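Local coordinates for protein HTH-type transcriptional regulator GadX (PDB 3MKL) that activates about fifteen acid-resistance genes, including gadA, gadB and gadC, can repress gadW under some conditions, and is represented here by its AraC/XylS-type DNA-binding domain, at residues 5-8 against 9-12; 89-92 against 93-97. All coordinates share one frame; numbering follows the deposited sequence.

Contact 1. Residues 5-8 against 9-12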
loop_
_atom_site.group_PDB
_atom_site.type_symbol
_atom_site.label_atom_id
_atom_site.label_comp_id
_atom_site.label_asym_id
_atom_site.label_seq_id
_atom_site.Cartn_x
_atom_site.Cartn_y
_atom_site.Cartn_z
ATOM N N GLN A 5 4.367 4.857 22.026
ATOM C CA GLN A 5 2.939 5.217 21.777
ATOM C C GLN A 5 2.651 5.550 20.294
ATOM O O GLN A 5 2.249 6.686 19.973
ATOM C CB GLN A 5 2.516 6.384 22.691
ATOM N N PRO A 6 2.869 4.578 19.376
ATOM C CA PRO A 6 2.496 4.878 17.987
ATOM C C PRO A 6 0.979 4.914 17.831
ATOM O O PRO A 6 0.298 4.048 18.360
ATOM C CB PRO A 6 3.092 3.701 17.194
ATOM C CG PRO A 6 4.151 3.108 18.121
ATOM C CD PRO A 6 3.569 3.282 19.488
ATOM N N ASN A 7 0.456 5.918 17.135
ATOM C CA ASN A 7 -0.983 5.993 16.855
ATOM C C ASN A 7 -1.450 4.851 15.933
ATOM O O ASN A 7 -0.648 4.009 15.509
ATOM C CB ASN A 7 -1.354 7.373 16.294
ATOM C CG ASN A 7 -0.732 7.639 14.935
ATOM O OD1 ASN A 7 -0.549 6.726 14.126
ATOM N ND2 ASN A 7 -0.404 8.899 14.675
HETATM N N MSE A 8 -2.738 4.810 15.622
HETATM C CA MSE A 8 -3.302 3.587 15.048
HETATM C C MSE A 8 -2.911 3.376 13.588
HETATM O O MSE A 8 -2.587 2.265 13.194
HETATM C CB MSE A 8 -4.818 3.525 15.221
HETATM C CG MSE A 8 -5.405 2.160 14.888
HETATM SE SE MSE A 8 -4.824 0.742 16.107
HETATM C CE MSE A 8 -5.379 1.584 17.786
ATOM N N ARG A 9 -2.920 4.445 12.804
ATOM C CA ARG A 9 -2.482 4.375 11.413
ATOM C C ARG A 9 -1.014 3.914 11.264
ATOM O O ARG A 9 -0.709 3.124 10.362
ATOM C CB ARG A 9 -2.759 5.686 10.656
ATOM C CG ARG A 9 -2.065 6.979 11.167
ATOM C CD ARG A 9 -2.675 8.246 10.459
ATOM N NE ARG A 9 -2.649 8.108 8.996
ATOM C CZ ARG A 9 -3.438 8.734 8.111
ATOM N NH1 ARG A 9 -3.273 8.470 6.817
ATOM N NH2 ARG A 9 -4.377 9.612 8.482
ATOM N N THR A 10 -0.137 4.398 12.151
ATOM C CA THR A 10 1.274 3.963 12.205
ATOM C C THR A 10 1.421 2.464 12.476
ATOM O O THR A 10 2.197 1.793 11.804
ATOM C CB THR A 10 2.078 4.761 13.256
ATOM O OG1 THR A 10 2.059 6.142 12.890
ATOM C CG2 THR A 10 3.535 4.297 13.332
ATOM N N ARG A 11 0.663 1.951 13.450
ATOM C CA ARG A 11 0.715 0.520 13.808
ATOM C C ARG A 11 0.236 -0.401 12.692
ATOM O O ARG A 11 0.791 -1.479 12.510
ATOM C CB ARG A 11 -0.070 0.241 15.091
ATOM C CG ARG A 11 0.624 0.764 16.319
ATOM C CD ARG A 11 -0.321 0.811 17.478
ATOM N NE ARG A 11 -0.596 -0.530 17.981
ATOM C CZ ARG A 11 -1.636 -0.839 18.750
ATOM N NH1 ARG A 11 -2.501 0.103 19.105
ATOM N NH2 ARG A 11 -1.809 -2.092 19.162
ATOM N N VAL A 12 -0.798 0.039 11.975
ATOM C CA VAL A 12 -1.346 -0.629 10.798
ATOM C C VAL A 12 -0.340 -0.600 9.628
ATOM O O VAL A 12 -0.071 -1.623 9.027
ATOM C CB VAL A 12 -2.708 0.014 10.375
ATOM C CG1 VAL A 12 -3.130 -0.436 8.977
ATOM C CG2 VAL A 12 -3.797 -0.311 11.367
HETATM O O HOH W 1 2.158 6.952 15.635
#

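Contact 2. Residues 89-92 against 93-97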
loop_
_atom_site.group_PDB
_atom_site.type_symbol
_atom_site.label_atom_id
_atom_site.label_comp_id
_atom_site.label_asym_id
_atom_site.label_seq_id
_atom_site.Cartn_x
_atom_site.Cartn_y
_atom_site.Cartn_z
ATOM N N PHE A 89 -2.892 -0.873 -11.179
ATOM C CA PHE A 89 -1.684 -0.319 -10.558
ATOM C C PHE A 89 -1.272 0.999 -11.222
ATOM O O PHE A 89 -1.030 1.976 -10.527
ATOM C CB PHE A 89 -0.518 -1.316 -10.589
ATOM C CG PHE A 89 0.824 -0.698 -10.306
ATOM C CD1 PHE A 89 1.167 -0.296 -9.022
ATOM C CD2 PHE A 89 1.759 -0.540 -11.323
ATOM C CE1 PHE A 89 2.433 0.252 -8.774
ATOM C CE2 PHE A 89 3.014 -0.004 -11.071
ATOM C CZ PHE A 89 3.340 0.403 -9.808
ATOM N N ILE A 90 -1.185 1.022 -12.555
ATOM C CA ILE A 90 -0.896 2.288 -13.247
ATOM C C ILE A 90 -1.858 3.417 -12.845
ATOM O O ILE A 90 -1.422 4.537 -12.555
ATOM C CB ILE A 90 -0.864 2.123 -14.825
ATOM C CG1 ILE A 90 0.331 1.238 -15.266
ATOM C CG2 ILE A 90 -0.840 3.496 -15.507
ATOM C CD1 ILE A 90 0.233 0.746 -16.715
ATOM N N TYR A 91 -3.155 3.115 -12.803
ATOM C CA TYR A 91 -4.181 4.098 -12.424
ATOM C C TYR A 91 -3.943 4.698 -11.013
ATOM O O TYR A 91 -4.070 5.902 -10.791
ATOM C CB TYR A 91 -5.575 3.462 -12.496
ATOM C CG TYR A 91 -6.566 4.095 -11.547
ATOM C CD1 TYR A 91 -7.248 5.273 -11.902
ATOM C CD2 TYR A 91 -6.850 3.517 -10.302
ATOM C CE1 TYR A 91 -8.163 5.876 -11.021
ATOM C CE2 TYR A 91 -7.785 4.116 -9.426
ATOM C CZ TYR A 91 -8.415 5.291 -9.801
ATOM O OH TYR A 91 -9.300 5.887 -8.969
ATOM N N VAL A 92 -3.615 3.837 -10.058
ATOM C CA VAL A 92 -3.482 4.281 -8.684
ATOM C C VAL A 92 -2.156 5.031 -8.489
ATOM O O VAL A 92 -2.084 5.979 -7.684
ATOM C CB VAL A 92 -3.591 3.086 -7.726
ATOM C CG1 VAL A 92 -3.320 3.510 -6.320
ATOM C CG2 VAL A 92 -5.005 2.525 -7.796
ATOM N N PHE A 93 -1.125 4.607 -9.228
ATOM C CA PHE A 93 0.179 5.316 -9.205
ATOM C C PHE A 93 0.068 6.704 -9.821
ATOM O O PHE A 93 0.494 7.685 -9.225
ATOM C CB PHE A 93 1.240 4.492 -9.915
ATOM C CG PHE A 93 2.644 5.057 -9.831
ATOM C CD1 PHE A 93 3.580 4.498 -8.962
ATOM C CD2 PHE A 93 3.045 6.089 -10.665
ATOM C CE1 PHE A 93 4.888 4.971 -8.915
ATOM C CE2 PHE A 93 4.359 6.581 -10.638
ATOM C CZ PHE A 93 5.287 6.017 -9.754
ATOM N N ARG A 94 -0.555 6.787 -10.992
ATOM C CA ARG A 94 -0.793 8.086 -11.614
ATOM C C ARG A 94 -1.603 9.045 -10.722
ATOM O O ARG A 94 -1.300 10.229 -10.685
ATOM C CB ARG A 94 -1.399 7.951 -13.009
ATOM C CG ARG A 94 -1.595 9.298 -13.679
ATOM C CD ARG A 94 -1.782 9.221 -15.193
ATOM N NE ARG A 94 -3.088 8.674 -15.525
ATOM C CZ ARG A 94 -3.287 7.470 -16.058
ATOM N NH1 ARG A 94 -2.265 6.672 -16.365
ATOM N NH2 ARG A 94 -4.518 7.066 -16.299
ATOM N N ASN A 95 -2.620 8.535 -10.014
ATOM C CA ASN A 95 -3.384 9.343 -9.071
ATOM C C ASN A 95 -2.506 9.844 -7.940
ATOM O O ASN A 95 -2.589 10.998 -7.555
ATOM C CB ASN A 95 -4.560 8.560 -8.470
ATOM C CG ASN A 95 -5.817 8.664 -9.291
ATOM O OD1 ASN A 95 -5.845 9.322 -10.337
ATOM N ND2 ASN A 95 -6.887 8.035 -8.809
ATOM N N TYR A 96 -1.677 8.947 -7.410
ATOM C CA TYR A 96 -0.825 9.251 -6.280
ATOM C C TYR A 96 0.356 10.176 -6.617
ATOM O O TYR A 96 0.745 10.991 -5.791
ATOM C CB TYR A 96 -0.299 7.947 -5.668
ATOM C CG TYR A 96 0.073 8.070 -4.198
ATOM C CD1 TYR A 96 -0.865 7.806 -3.202
ATOM C CD2 TYR A 96 1.368 8.450 -3.799
ATOM C CE1 TYR A 96 -0.539 7.924 -1.851
ATOM C CE2 TYR A 96 1.701 8.554 -2.441
ATOM C CZ TYR A 96 0.738 8.283 -1.485
ATOM O OH TYR A 96 1.027 8.378 -0.168
ATOM N N TYR A 97 0.922 10.059 -7.817
ATOM C CA TYR A 97 2.195 10.751 -8.137
ATOM C C TYR A 97 2.107 11.777 -9.283
ATOM O O TYR A 97 3.006 12.602 -9.469
ATOM C CB TYR A 97 3.303 9.721 -8.407
ATOM C CG TYR A 97 3.755 8.976 -7.173
ATOM C CD1 TYR A 97 3.650 7.575 -7.076
ATOM C CD2 TYR A 97 4.293 9.671 -6.086
ATOM C CE1 TYR A 97 4.106 6.907 -5.917
ATOM C CE2 TYR A 97 4.729 9.011 -4.942
ATOM C CZ TYR A 97 4.626 7.645 -4.858
ATOM O OH TYR A 97 5.073 7.046 -3.684
HETATM O O HOH W 2 -5.280 7.774 -12.197
#

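Contact 1. Residues 5-8 against 9-12
The N7 and R9 side chains run side by side and point the same way, the amide and guanidinium planes 62° apart; the nearest approach is N7 OD1 to the methylene R9 CG at 3.3 Å, well short of the charged end. At the guanidinium of R11 the methyl CE of M8, a selenomethionine, arrives at a slant, 3.5 Å from R11 NH1. The amide oxygen of N7 also takes the backbone N-H of T10: N7 OD1 and T10 N are 3.1 Å apart, the hydrogen bond is nearly straight (164°) and the donor sits almost along the C=O axis. A chi1 of 65° tucks CG between the backbone N and the carbonyl carbon, turning OD1 back over the first turn. This is an N-cap, and it opens helix 8-17 of the AraC/XylS-type DNA-binding domain by satisfying an N-H that has no preceding turn to accept it. Regular i to i+4 bonding follows at once, with R11 N to N7 O at 3.2 Å and V12 N to M8 O at 3.1 Å. A water donates to T10 OG1 at 2.9 Å. P6 lies against the helix through CB, 3.9 Å from T10 CG2. The carboxylate of E47 accepts from the M8 backbone N, and weakly from that of R9, while the M8 side chain packs on L40, K43 and L44 of helix 37-46.

Contact 2. Residues 89-92 against 93-97
Two donors approach the carbonyl oxygen of Y91: N95 N, hydrogen-bonded at 3.1 Å from Y91 O and tilted 31° from the carbonyl plane, and a water whose 2.6 Å distance from Y91 O is rather short. The same water lies unusually close to N95 OD1 and, if its placement is right, would link backbone and side chain one turn apart and help fix the rotation of the N95 amide. The other end of that amide reaches the Y91 ring. N95 ND2 stands 3.3 Å from Y91 CZ and 3.2 Å from Y91 OH, with ring and amide planes 63° apart. Further evidence of a regular helix comes from F93 N to F89 O and R94 N to I90 O, each at 2.9 Å. On another side of the helix F89 and F93 both carry CG trans to the backbone N (chi1 165° for F89), which sends the rings out side by side. They touch obliquely, F89 CZ to F93 CD1 at 4.2 Å. Y97 CD1 lies 3.3 Å above the plane of the F93 ring, over its centre. F89 continues into I74, V77 and A78 of helix 74-80, and F93 into P101 and Y104 of helix 101-107; V92 and Y96 instead meet helix 51-67. F89 packed against the preceding helix 74-80 and F93 against helix 101-107, with Y91, R94 and N95 exposed, fit the second helix of a helix-turn-helix, here the predicted motif 74-97 of an AraC/XylS-type domain.

How the contacts relate
Contact 1 and contact 2 are independent local arrangements in series along the chain, on opposite sides of its centre. Their own centres are about 25 Å apart, their nearest atoms about 8 Å, and they do not touch. Helix 51-67 relates them: R9 and V12 reach L54 on it, while V92 meets T56 and Y96 meets E57 and M60. E57 is approached from both contacts, since R9 also makes a long, weak ion pair with it. The M8 and V12 side chains of contact 1 pack on M35, L33 and L40 of the predicted motif 27-48, whereas contact 2 lies within the predicted motif 74-97, consistent with the two-motif architecture of AraC-family DNA-binding domains.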